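Local atomic coordinates of insect group II chitinase (Ostrinia furnacalis, PDB entry 5Y2C), a protein that probably hydrolyses the beta-1,4 linkages of chitin as a family 18 glycosyl hydrolase, held here in a mutant form with a chitooligosaccharide bound in its cleft. Residues A[8-13]-A[36-41]; A[81-86]-A[123-128]. All coordinates share one frame; numbering follows the deposited sequence.

Contact 1 of 2, residues A[8-13]-A[36-41]. With NAG (2-acetamido-2-deoxy-beta-D-glucopyranose), chain C.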
ATOM      1  N   TYR A   8       4.132  -5.092  -2.668  1.00 26.07           N
ATOM      2  CA  TYR A   8       2.934  -5.288  -3.466  1.00 22.10           C
ATOM      3  C   TYR A   8       3.331  -5.287  -4.938  1.00 29.34           C
ATOM      4  O   TYR A   8       3.955  -4.335  -5.424  1.00 25.81           O
ATOM      5  CB  TYR A   8       1.904  -4.209  -3.149  1.00 23.66           C
ATOM      6  CG  TYR A   8       1.124  -4.546  -1.901  1.00 27.99           C
ATOM      7  CD1 TYR A   8       1.576  -4.159  -0.647  1.00 29.04           C
ATOM      8  CD2 TYR A   8      -0.041  -5.302  -1.970  1.00 21.61           C
ATOM      9  CE1 TYR A   8       0.866  -4.482   0.494  1.00 24.26           C
ATOM     10  CE2 TYR A   8      -0.743  -5.629  -0.841  1.00 22.08           C
ATOM     11  CZ  TYR A   8      -0.291  -5.219   0.384  1.00 29.53           C
ATOM     12  OH  TYR A   8      -1.004  -5.554   1.504  1.00 28.36           O
ATOM     13  N   TYR A   9       3.024  -6.386  -5.621  1.00 22.91           N
ATOM     14  CA  TYR A   9       3.146  -6.509  -7.062  1.00 18.00           C
ATOM     15  C   TYR A   9       1.742  -6.326  -7.628  1.00 30.35           C
ATOM     16  O   TYR A   9       0.780  -6.892  -7.091  1.00 28.46           O
ATOM     17  CB  TYR A   9       3.732  -7.872  -7.453  1.00 27.81           C
ATOM     18  CG  TYR A   9       3.498  -8.241  -8.906  1.00 25.63           C
ATOM     19  CD1 TYR A   9       4.414  -7.871  -9.898  1.00 34.58           C
ATOM     20  CD2 TYR A   9       2.353  -8.932  -9.293  1.00 28.99           C
ATOM     21  CE1 TYR A   9       4.189  -8.185 -11.226  1.00 25.38           C
ATOM     22  CE2 TYR A   9       2.117  -9.240 -10.614  1.00 25.87           C
ATOM     23  CZ  TYR A   9       3.035  -8.868 -11.575  1.00 32.87           C
ATOM     24  OH  TYR A   9       2.796  -9.196 -12.892  1.00 38.63           O
ATOM     25  N   THR A  10       1.608  -5.500  -8.674  1.00 30.88           N
ATOM     26  CA  THR A  10       0.301  -5.223  -9.265  1.00 22.09           C
ATOM     27  C   THR A  10       0.253  -5.780 -10.677  1.00 32.33           C
ATOM     28  O   THR A  10       1.079  -5.416 -11.523  1.00 32.02           O
ATOM     29  CB  THR A  10      -0.033  -3.721  -9.260  1.00 25.36           C
ATOM     30  OG1 THR A  10       0.823  -2.992 -10.150  1.00 25.08           O
ATOM     31  CG2 THR A  10       0.107  -3.154  -7.877  1.00 17.72           C
ATOM     32  N   ASN A  11      -0.741  -6.633 -10.947  1.00 23.91           N
ATOM     33  CA  ASN A  11      -0.787  -7.279 -12.254  1.00 33.46           C
ATOM     34  C   ASN A  11      -1.079  -6.285 -13.381  1.00 28.79           C
ATOM     35  O   ASN A  11      -0.586  -6.478 -14.498  1.00 37.53           O
ATOM     36  CB  ASN A  11      -1.796  -8.435 -12.254  1.00 26.64           C
ATOM     37  CG  ASN A  11      -3.197  -8.012 -11.861  1.00 36.04           C
ATOM     38  OD1 ASN A  11      -3.428  -6.891 -11.428  1.00 36.51           O
ATOM     39  ND2 ASN A  11      -4.138  -8.936 -11.987  1.00 27.82           N
ATOM     40  N   TRP A  12      -1.823  -5.202 -13.116  1.00 25.98           N
ATOM     41  CA  TRP A  12      -2.150  -4.251 -14.175  1.00 29.86           C
ATOM     42  C   TRP A  12      -0.964  -3.364 -14.582  1.00 30.10           C
ATOM     43  O   TRP A  12      -1.054  -2.659 -15.592  1.00 34.04           O
ATOM     44  CB  TRP A  12      -3.359  -3.391 -13.769  1.00 24.16           C
ATOM     45  CG  TRP A  12      -3.124  -2.477 -12.611  1.00 23.79           C
ATOM     46  CD1 TRP A  12      -2.661  -1.195 -12.662  1.00 21.52           C
ATOM     47  CD2 TRP A  12      -3.338  -2.772 -11.226  1.00 26.83           C
ATOM     48  NE1 TRP A  12      -2.568  -0.671 -11.395  1.00 30.38           N
ATOM     49  CE2 TRP A  12      -2.976  -1.621 -10.493  1.00 29.41           C
ATOM     50  CE3 TRP A  12      -3.785  -3.902 -10.530  1.00 25.72           C
ATOM     51  CZ2 TRP A  12      -3.059  -1.559  -9.097  1.00 36.73           C
ATOM     52  CZ3 TRP A  12      -3.858  -3.848  -9.139  1.00 23.37           C
ATOM     53  CH2 TRP A  12      -3.504  -2.683  -8.437  1.00 24.83           C
ATOM     54  N   ALA A  13       0.159  -3.402 -13.864  1.00 40.89           N
ATOM     55  CA  ALA A  13       1.349  -2.687 -14.320  1.00 30.64           C
ATOM     56  C   ALA A  13       1.867  -3.234 -15.642  1.00 29.83           C
ATOM     57  O   ALA A  13       2.764  -2.637 -16.236  1.00 31.03           O
ATOM     58  CB  ALA A  13       2.463  -2.773 -13.269  1.00 25.87           C
ATOM     59  N   ILE A  36       3.082  -9.603  -2.265  1.00 29.67           N
ATOM     60  CA  ILE A  36       1.632  -9.686  -2.325  1.00 27.43           C
ATOM     61  C   ILE A  36       1.220  -9.428  -3.770  1.00 39.82           C
ATOM     62  O   ILE A  36       1.532  -8.371  -4.335  1.00 27.20           O
ATOM     63  CB  ILE A  36       0.945  -8.677  -1.401  1.00 31.03           C
ATOM     64  CG1 ILE A  36       1.497  -8.744   0.031  1.00 29.80           C
ATOM     65  CG2 ILE A  36      -0.553  -8.940  -1.431  1.00 21.58           C
ATOM     66  CD1 ILE A  36       1.501 -10.115   0.650  1.00 27.67           C
ATOM     67  N   TYR A  37       0.489 -10.376  -4.352  1.00 26.30           N
ATOM     68  CA  TYR A  37      -0.001 -10.283  -5.725  1.00 28.39           C
ATOM     69  C   TYR A  37      -1.345  -9.561  -5.722  1.00 23.24           C
ATOM     70  O   TYR A  37      -2.363 -10.120  -5.294  1.00 26.72           O
ATOM     71  CB  TYR A  37      -0.121 -11.683  -6.320  1.00 18.70           C
ATOM     72  CG  TYR A  37      -0.333 -11.739  -7.811  1.00 29.95           C
ATOM     73  CD1 TYR A  37      -1.517 -11.283  -8.381  1.00 27.58           C
ATOM     74  CD2 TYR A  37       0.620 -12.310  -8.642  1.00 30.78           C
ATOM     75  CE1 TYR A  37      -1.723 -11.340  -9.744  1.00 28.06           C
ATOM     76  CE2 TYR A  37       0.425 -12.383 -10.003  1.00 34.35           C
ATOM     77  CZ  TYR A  37      -0.745 -11.895 -10.552  1.00 35.92           C
ATOM     78  OH  TYR A  37      -0.925 -11.978 -11.914  1.00 34.98           O
ATOM     79  N   ALA A  38      -1.360  -8.327  -6.210  1.00 19.47           N
ATOM     80  CA  ALA A  38      -2.572  -7.510  -6.230  1.00 41.53           C
ATOM     81  C   ALA A  38      -3.118  -7.399  -7.653  1.00 29.65           C
ATOM     82  O   ALA A  38      -2.351  -7.156  -8.593  1.00 34.83           O
ATOM     83  CB  ALA A  38      -2.291  -6.114  -5.656  1.00 21.26           C
ATOM     84  N   PHE A  39      -4.425  -7.619  -7.824  1.00 28.17           N
ATOM     85  CA  PHE A  39      -5.346  -8.088  -6.780  1.00 35.06           C
ATOM     86  C   PHE A  39      -6.148  -9.243  -7.361  1.00 34.27           C
ATOM     87  O   PHE A  39      -6.326  -9.310  -8.582  1.00 30.46           O
ATOM     88  CB  PHE A  39      -6.354  -7.004  -6.337  1.00 24.42           C
ATOM     89  CG  PHE A  39      -5.786  -5.944  -5.441  1.00 34.40           C
ATOM     90  CD1 PHE A  39      -5.411  -6.247  -4.139  1.00 22.69           C
ATOM     91  CD2 PHE A  39      -5.685  -4.622  -5.880  1.00 28.22           C
ATOM     92  CE1 PHE A  39      -4.888  -5.278  -3.304  1.00 25.77           C
ATOM     93  CE2 PHE A  39      -5.173  -3.630  -5.038  1.00 23.94           C
ATOM     94  CZ  PHE A  39      -4.769  -3.965  -3.750  1.00 29.30           C
ATOM     95  N   ALA A  40      -6.667 -10.119  -6.502  1.00 30.09           N
ATOM     96  CA  ALA A  40      -7.817 -10.939  -6.862  1.00 31.35           C
ATOM     97  C   ALA A  40      -9.077 -10.266  -6.320  1.00 35.84           C
ATOM     98  O   ALA A  40      -9.015  -9.307  -5.544  1.00 29.33           O
ATOM     99  CB  ALA A  40      -7.689 -12.380  -6.343  1.00 25.82           C
ATOM    100  N   VAL A  41     -10.237 -10.768  -6.761  1.00 33.34           N
ATOM    101  CA  VAL A  41     -11.510 -10.135  -6.453  1.00 32.79           C
ATOM    102  C   VAL A  41     -12.505 -11.162  -5.927  1.00 34.90           C
ATOM    103  O   VAL A  41     -12.323 -12.379  -6.052  1.00 30.64           O
ATOM    104  CB  VAL A  41     -12.077  -9.386  -7.681  1.00 27.43           C
ATOM    105  CG1 VAL A  41     -11.109  -8.255  -8.076  1.00 29.24           C
ATOM    106  CG2 VAL A  41     -12.313 -10.336  -8.851  1.00 30.30           C
TER
HETATM  107  C1  NAG C   4      -4.782   1.307  -1.234  1.00 30.49           C
HETATM  108  C2  NAG C   4      -4.920  -0.015  -1.957  1.00 18.80           C
HETATM  109  C3  NAG C   4      -4.753   0.096  -3.468  1.00 35.26           C
HETATM  110  C4  NAG C   4      -4.411   1.470  -4.020  1.00 31.45           C
HETATM  111  C5  NAG C   4      -3.318   2.006  -3.119  1.00 31.30           C
HETATM  112  C6  NAG C   4      -2.864   3.398  -3.430  1.00 24.91           C
HETATM  113  C7  NAG C   4      -4.373  -2.074  -0.851  1.00 25.09           C
HETATM  114  C8  NAG C   4      -3.257  -2.899  -0.366  1.00 19.97           C
HETATM  115  N2  NAG C   4      -4.014  -1.006  -1.468  1.00 28.80           N
HETATM  116  O3  NAG C   4      -5.916  -0.395  -4.051  1.00 26.82           O
HETATM  117  O4  NAG C   4      -3.981   1.389  -5.319  1.00 33.43           O
HETATM  118  O5  NAG C   4      -3.683   1.968  -1.751  1.00 34.61           O
HETATM  119  O6  NAG C   4      -3.933   4.265  -3.533  1.00 34.63           O
HETATM  120  O7  NAG C   4      -5.481  -2.393  -0.695  1.00 29.06           O

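Contact 2 of 2, residues A[81-86]-A[123-128]. With NAG (2-acetamido-2-deoxy-beta-D-glucopyranose), chain B; NAG (2-acetamido-2-deoxy-beta-D-glucopyranose), chain C; NAG (2-acetamido-2-deoxy-beta-D-glucopyranose), chain D; NAG (2-acetamido-2-deoxy-beta-D-glucopyranose), chain E.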
ATOM      1  N   GLY A  81      -9.051  -8.040  -3.054  1.00 28.26           N
ATOM      2  CA  GLY A  81      -9.792  -6.816  -2.885  1.00 26.63           C
ATOM      3  C   GLY A  81      -9.135  -5.619  -3.536  1.00 34.01           C
ATOM      4  O   GLY A  81      -9.082  -5.514  -4.764  1.00 30.92           O
ATOM      5  N   GLY A  82      -8.612  -4.718  -2.714  1.00 21.34           N
ATOM      6  CA  GLY A  82      -8.124  -3.440  -3.183  1.00 34.12           C
ATOM      7  C   GLY A  82      -9.220  -2.392  -3.171  1.00 26.89           C
ATOM      8  O   GLY A  82     -10.386  -2.667  -2.889  1.00 27.95           O
ATOM      9  N   TRP A  83      -8.830  -1.153  -3.480  1.00 34.11           N
ATOM     10  CA  TRP A  83      -9.791  -0.057  -3.425  1.00 27.95           C
ATOM     11  C   TRP A  83     -10.955  -0.290  -4.382  1.00 32.35           C
ATOM     12  O   TRP A  83     -12.130  -0.188  -3.994  1.00 28.90           O
ATOM     13  CB  TRP A  83      -9.110   1.266  -3.753  1.00 17.12           C
ATOM     14  CG  TRP A  83     -10.104   2.403  -3.812  1.00 36.49           C
ATOM     15  CD1 TRP A  83     -10.629   2.969  -4.937  1.00 20.84           C
ATOM     16  CD2 TRP A  83     -10.724   3.069  -2.700  1.00 24.76           C
ATOM     17  NE1 TRP A  83     -11.518   3.958  -4.596  1.00 32.52           N
ATOM     18  CE2 TRP A  83     -11.594   4.045  -3.232  1.00 37.65           C
ATOM     19  CE3 TRP A  83     -10.615   2.952  -1.312  1.00 28.28           C
ATOM     20  CZ2 TRP A  83     -12.357   4.896  -2.424  1.00 28.28           C
ATOM     21  CZ3 TRP A  83     -11.377   3.799  -0.506  1.00 22.98           C
ATOM     22  CH2 TRP A  83     -12.233   4.760  -1.066  1.00 26.40           C
ATOM     23  N   ASP A  84     -10.645  -0.587  -5.644  1.00 32.66           N
ATOM     24  CA  ASP A  84     -11.681  -0.650  -6.667  1.00 28.91           C
ATOM     25  C   ASP A  84     -12.640  -1.819  -6.436  1.00 27.29           C
ATOM     26  O   ASP A  84     -13.850  -1.684  -6.648  1.00 39.98           O
ATOM     27  CB  ASP A  84     -11.038  -0.706  -8.057  1.00 25.32           C
ATOM     28  CG  ASP A  84     -12.007  -1.153  -9.118  1.00 30.97           C
ATOM     29  OD1 ASP A  84     -13.013  -0.443  -9.316  1.00 42.00           O
ATOM     30  OD2 ASP A  84     -11.784  -2.225  -9.735  1.00 50.98           O
ATOM     31  N   ASP A  85     -12.129  -2.978  -6.018  1.00 34.18           N
ATOM     32  CA  ASP A  85     -13.014  -4.115  -5.757  1.00 20.51           C
ATOM     33  C   ASP A  85     -13.805  -3.968  -4.462  1.00 29.93           C
ATOM     34  O   ASP A  85     -14.757  -4.725  -4.246  1.00 27.52           O
ATOM     35  CB  ASP A  85     -12.232  -5.433  -5.716  1.00 22.03           C
ATOM     36  CG  ASP A  85     -13.138  -6.656  -5.886  1.00 27.58           C
ATOM     37  OD1 ASP A  85     -13.831  -6.735  -6.920  1.00 28.06           O
ATOM     38  OD2 ASP A  85     -13.181  -7.524  -4.985  1.00 26.85           O
ATOM     39  N   SER A  86     -13.447  -3.015  -3.604  1.00 27.70           N
ATOM     40  CA  SER A  86     -14.167  -2.811  -2.357  1.00 32.85           C
ATOM     41  C   SER A  86     -15.448  -1.977  -2.525  1.00 34.77           C
ATOM     42  O   SER A  86     -16.045  -1.579  -1.523  1.00 34.46           O
ATOM     43  CB  SER A  86     -13.241  -2.156  -1.336  1.00 27.38           C
ATOM     44  OG  SER A  86     -12.213  -3.049  -0.969  1.00 37.99           O
ATOM     45  N   ASP A 123      -7.606  -7.425   1.631  1.00 24.01           N
ATOM     46  CA  ASP A 123      -7.593  -6.010   1.277  1.00 24.96           C
ATOM     47  C   ASP A 123      -9.003  -5.498   1.031  1.00 31.27           C
ATOM     48  O   ASP A 123      -9.301  -4.939  -0.037  1.00 28.58           O
ATOM     49  CB  ASP A 123      -6.712  -5.777   0.046  1.00 29.09           C
ATOM     50  CG  ASP A 123      -5.364  -6.453   0.176  1.00 37.25           C
ATOM     51  OD1 ASP A 123      -4.747  -6.281   1.242  1.00 28.19           O
ATOM     52  OD2 ASP A 123      -4.923  -7.153  -0.767  1.00 24.96           O
ATOM     53  N   TRP A 124      -9.884  -5.688   2.009  1.00 34.35           N
ATOM     54  CA  TRP A 124     -11.229  -5.127   1.951  1.00 26.05           C
ATOM     55  C   TRP A 124     -11.186  -3.716   2.511  1.00 26.22           C
ATOM     56  O   TRP A 124     -10.875  -3.527   3.691  1.00 28.90           O
ATOM     57  CB  TRP A 124     -12.220  -5.998   2.720  1.00 27.06           C
ATOM     58  CG  TRP A 124     -13.593  -5.429   2.836  1.00 29.33           C
ATOM     59  CD1 TRP A 124     -14.160  -4.467   2.048  1.00 33.48           C
ATOM     60  CD2 TRP A 124     -14.576  -5.766   3.822  1.00 33.80           C
ATOM     61  NE1 TRP A 124     -15.433  -4.187   2.478  1.00 28.76           N
ATOM     62  CE2 TRP A 124     -15.712  -4.969   3.569  1.00 29.52           C
ATOM     63  CE3 TRP A 124     -14.607  -6.664   4.895  1.00 28.63           C
ATOM     64  CZ2 TRP A 124     -16.867  -5.058   4.340  1.00 30.96           C
ATOM     65  CZ3 TRP A 124     -15.746  -6.743   5.658  1.00 29.99           C
ATOM     66  CH2 TRP A 124     -16.861  -5.949   5.379  1.00 38.36           C
ATOM     67  N   LEU A 125     -11.477  -2.729   1.669  1.00 26.53           N
ATOM     68  CA  LEU A 125     -11.375  -1.316   2.046  1.00 35.49           C
ATOM     69  C   LEU A 125     -12.773  -0.700   2.044  1.00 28.15           C
ATOM     70  O   LEU A 125     -13.239  -0.206   1.017  1.00 31.41           O
ATOM     71  CB  LEU A 125     -10.438  -0.533   1.114  1.00 24.91           C
ATOM     72  CG  LEU A 125      -9.049  -1.053   0.735  1.00 30.01           C
ATOM     73  CD1 LEU A 125      -8.193   0.103   0.251  1.00 21.48           C
ATOM     74  CD2 LEU A 125      -8.374  -1.771   1.890  1.00 32.18           C
ATOM     75  N   TYR A 126     -13.437  -0.701   3.204  1.00 30.12           N
ATOM     76  CA  TYR A 126     -12.959  -1.269   4.475  1.00 27.25           C
ATOM     77  C   TYR A 126     -14.193  -1.869   5.148  1.00 33.42           C
ATOM     78  O   TYR A 126     -15.313  -1.530   4.759  1.00 41.34           O
ATOM     79  CB  TYR A 126     -12.310  -0.201   5.376  1.00 20.64           C
ATOM     80  CG  TYR A 126     -11.408   0.774   4.655  1.00 29.80           C
ATOM     81  CD1 TYR A 126     -11.940   1.873   3.993  1.00 33.64           C
ATOM     82  CD2 TYR A 126     -10.025   0.614   4.642  1.00 31.08           C
ATOM     83  CE1 TYR A 126     -11.142   2.775   3.325  1.00 32.28           C
ATOM     84  CE2 TYR A 126      -9.200   1.532   3.977  1.00 33.71           C
ATOM     85  CZ  TYR A 126      -9.772   2.615   3.323  1.00 33.03           C
ATOM     86  OH  TYR A 126      -9.010   3.548   2.639  1.00 33.89           O
ATOM     87  N   PRO A 127     -14.021  -2.735   6.151  1.00 36.05           N
ATOM     88  CA  PRO A 127     -15.192  -3.212   6.903  1.00 33.15           C
ATOM     89  C   PRO A 127     -15.969  -2.037   7.463  1.00 27.42           C
ATOM     90  O   PRO A 127     -15.382  -1.082   7.976  1.00 33.87           O
ATOM     91  CB  PRO A 127     -14.584  -4.069   8.016  1.00 31.37           C
ATOM     92  CG  PRO A 127     -13.252  -4.486   7.495  1.00 26.35           C
ATOM     93  CD  PRO A 127     -12.769  -3.359   6.629  1.00 36.26           C
ATOM     94  N   LYS A 128     -17.293  -2.084   7.297  1.00 27.61           N
ATOM     95  CA  LYS A 128     -18.226  -1.053   7.761  1.00 32.23           C
ATOM     96  C   LYS A 128     -18.111   0.251   6.965  1.00 44.54           C
ATOM     97  O   LYS A 128     -19.128   0.782   6.501  1.00 36.34           O
ATOM     98  CB  LYS A 128     -18.060  -0.803   9.265  1.00 33.52           C
ATOM     99  CG  LYS A 128     -18.605   0.526   9.740  1.00 42.03           C
ATOM    100  CD  LYS A 128     -20.098   0.462   9.978  1.00 56.24           C
ATOM    101  CE  LYS A 128     -20.614   1.730  10.638  1.00 34.75           C
ATOM    102  NZ  LYS A 128     -22.065   1.863  10.360  1.00 47.11           N
TER
HETATM  103  C1  NAG B   3      -7.943   5.529  -0.707  1.00 29.83           C
HETATM  104  C2  NAG B   3      -7.441   5.291  -2.103  1.00 29.01           C
HETATM  105  C3  NAG B   3      -7.009   3.850  -2.241  1.00 39.71           C
HETATM  106  C4  NAG B   3      -6.095   3.382  -1.143  1.00 27.56           C
HETATM  107  C5  NAG B   3      -6.751   3.714   0.164  1.00 29.23           C
HETATM  108  C6  NAG B   3      -5.807   3.505   1.307  1.00 33.86           C
HETATM  109  C7  NAG B   3      -8.475   6.691  -3.813  1.00 56.87           C
HETATM  110  C8  NAG B   3      -9.698   6.908  -4.574  1.00 15.63           C
HETATM  111  N2  NAG B   3      -8.417   5.618  -3.083  1.00 27.00           N
HETATM  112  O3  NAG B   3      -6.369   3.719  -3.460  1.00 32.90           O
HETATM  113  O4  NAG B   3      -6.002   2.002  -1.357  1.00 32.10           O
HETATM  114  O5  NAG B   3      -7.011   5.057   0.166  1.00 27.29           O
HETATM  115  O6  NAG B   3      -6.379   2.932   2.427  1.00 32.98           O
HETATM  116  O7  NAG B   3      -7.618   7.462  -3.917  1.00 33.64           O
HETATM  117  C1  NAG C   4      -4.782   1.307  -1.234  1.00 30.49           C
HETATM  118  C2  NAG C   4      -4.920  -0.015  -1.957  1.00 18.80           C
HETATM  119  C3  NAG C   4      -4.753   0.096  -3.468  1.00 35.26           C
HETATM  120  C4  NAG C   4      -4.411   1.470  -4.020  1.00 31.45           C
HETATM  121  C5  NAG C   4      -3.318   2.006  -3.119  1.00 31.30           C
HETATM  122  C6  NAG C   4      -2.864   3.398  -3.430  1.00 24.91           C
HETATM  123  C7  NAG C   4      -4.373  -2.074  -0.851  1.00 25.09           C
HETATM  124  C8  NAG C   4      -3.257  -2.899  -0.366  1.00 19.97           C
HETATM  125  N2  NAG C   4      -4.014  -1.006  -1.468  1.00 28.80           N
HETATM  126  O3  NAG C   4      -5.916  -0.395  -4.051  1.00 26.82           O
HETATM  127  O4  NAG C   4      -3.981   1.389  -5.319  1.00 33.43           O
HETATM  128  O5  NAG C   4      -3.683   1.968  -1.751  1.00 34.61           O
HETATM  129  O6  NAG C   4      -3.933   4.265  -3.533  1.00 34.63           O
HETATM  130  O7  NAG C   4      -5.481  -2.393  -0.695  1.00 29.06           O
HETATM  131  C1  NAG D   5      -4.938   1.780  -6.221  1.00 27.85           C
HETATM  132  C2  NAG D   5      -4.285   2.341  -7.438  1.00 27.72           C
HETATM  133  C3  NAG D   5      -5.327   2.548  -8.523  1.00 35.99           C
HETATM  134  C4  NAG D   5      -6.057   1.249  -8.789  1.00 28.25           C
HETATM  135  C5  NAG D   5      -6.589   0.686  -7.490  1.00 24.87           C
HETATM  136  C6  NAG D   5      -7.205  -0.678  -7.653  1.00 25.87           C
HETATM  137  C7  NAG D   5      -2.300   3.591  -7.187  1.00 30.49           C
HETATM  138  C8  NAG D   5      -1.743   4.894  -6.794  1.00 24.81           C
HETATM  139  N2  NAG D   5      -3.574   3.537  -7.216  1.00 18.55           N
HETATM  140  O3  NAG D   5      -4.666   2.978  -9.641  1.00 29.99           O
HETATM  141  O4  NAG D   5      -7.107   1.396  -9.686  1.00 35.77           O
HETATM  142  O5  NAG D   5      -5.467   0.593  -6.670  1.00 29.78           O
HETATM  143  O6  NAG D   5      -7.995  -1.044  -6.550  1.00 30.44           O
HETATM  144  O7  NAG D   5      -1.614   2.684  -7.451  1.00 26.97           O
HETATM  145  C1  NAG E   2      -9.815   9.500   2.123  1.00 28.36           C
HETATM  146  C2  NAG E   2      -8.950   8.499   2.826  1.00 33.47           C
HETATM  147  C3  NAG E   2      -8.082   7.740   1.843  1.00 28.75           C
HETATM  148  C4  NAG E   2      -8.815   7.274   0.613  1.00 20.05           C
HETATM  149  C5  NAG E   2      -9.618   8.407   0.064  1.00 28.60           C
HETATM  150  C6  NAG E   2     -10.538   7.918  -0.992  1.00 30.41           C
HETATM  151  C7  NAG E   2      -8.124   8.810   5.042  1.00 34.52           C
HETATM  152  C8  NAG E   2      -7.008   9.381   5.795  1.00 38.57           C
HETATM  153  N2  NAG E   2      -8.162   9.157   3.794  1.00 30.07           N
HETATM  154  O3  NAG E   2      -7.582   6.648   2.522  1.00 32.71           O
HETATM  155  O4  NAG E   2      -7.926   6.882  -0.389  1.00 33.51           O
HETATM  156  O5  NAG E   2     -10.440   8.838   1.089  1.00 39.95           O
HETATM  157  O6  NAG E   2     -11.318   8.985  -1.403  1.00 38.37           O
HETATM  158  O7  NAG E   2      -8.874   8.084   5.552  1.00 34.26           O
HETATM  159  O   HOH W   1     -16.905  -2.182   0.711  1.00 37.51           O

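Contact 1 of 2, residues A[8-13]-A[36-41]
With CG anti to its carbonyl carbon (chi1 -82°), Tyr8 lays its ring alongside Ile36, while Trp12, whose CG sits between N and carbonyl carbon (chi1 66°), swings its indole toward Phe39. Ile36 CB lies over one face of the Tyr8 ring, 3.9 Å from its centroid, and CG2 approaches Tyr8 CE2 to 3.4 Å; beyond them the Tyr8 hydroxyl is hydrogen-bonded to Asp121. On the face opposite Tyr8 and Ile36, Tyr9 and Tyr37 run side by side with their planes inclined at 54°, Tyr9 CE2 placed over the rim of the Tyr37 face. Tyr37 OH and Asn11 ND2 both bond to Asp57 OD1, tying the turn after the first strand to the second. Near-straight hydrogen bonds in parallel register join the backbones: Tyr9 N to Ile36 O (2.8 Å), Ala38 N to Tyr9 O (2.7 Å) and Asn11 N to Ala38 O (2.9 Å). Trp12 CZ3 meets Phe39 CD2 at 3.8 Å, the two rings nearly parallel but slid apart. A cis peptide precedes Phe39, whose ring and that of Tyr8 both touch the chain C sugar. These are adjacent parallel strands of a TIM barrel, ending at the sugar-binding cleft.

Contact 2 of 2, residues A[81-86]-A[123-128]
A cis peptide bond joins Leu125 to Tyr126, and both side chains meet the indole of Trp83. Leu125 CD1 comes to the indole's edge, 4.1 Å from CE3, and Tyr126 CE1 reaches the same rim in the plane of the ring. With CG anti to the backbone N (chi1 175°), Trp83 presents one face to the chain B sugar, whose N2 sits over the ring centre; an alanine here would probably deprive that sugar of its aromatic platform and open a gap beside Tyr126 and Leu125. Tyr126 OH shares a 2.7 Å hydrogen bond with O6 of the same sugar.

Asp123, Trp124 and Leu125 close the family 18 DxxDxDxE sequence motif at the end of a barrel strand. Leu125 stands where the motif has glutamate, the acid that as a rule protonates the scissile oxygen in this family, consistent with its being the engineered leucine of this mutant. Its CD1 lies 3.3 Å from chain B O4, the oxygen linking that sugar to chain C.

The backbones pair through Gly82 N and Asp123 O (2.8 Å), the donor in the carbonyl plane on a lone pair. A CB on Gly81 would collide with Asp123 O. Ser86 OG is gripped twice, accepting a nearly straight bond from Leu125 N (2.8 Å) and donating to Gly82 O, which ties the turn after strand 75-82 to the start of the loop leaving strand 119-124. Backbone amides also hold the sugars. Trp83 N donates to chain C O3 (3.1 Å). Chain D O6 accepts from Asp84 N (2.8 Å).

Overall arrangement
Both segments of contact 1 precede those of contact 2 in the sequence, and the contact centres lie 14 Å apart within the family 18 TIM barrel. Strands 4-10, 34-42, 75-82 and 119-124 follow one another as parallel neighbours, so the contacts are the first and third pairings of this run, with that of 34-42 and 75-82 between them. Strands 34-42 and 75-82 join them: Ala40 O and Gly81 N are 2.8 Å apart, a probable hydrogen bond, and Phe39 packs on Gly81 and Asp123. Both contacts touch the chain C sugar, with contact 1 lining its cleft through aromatic rings, and contact 2 also reaching the sugars on either side of it in the bound chain.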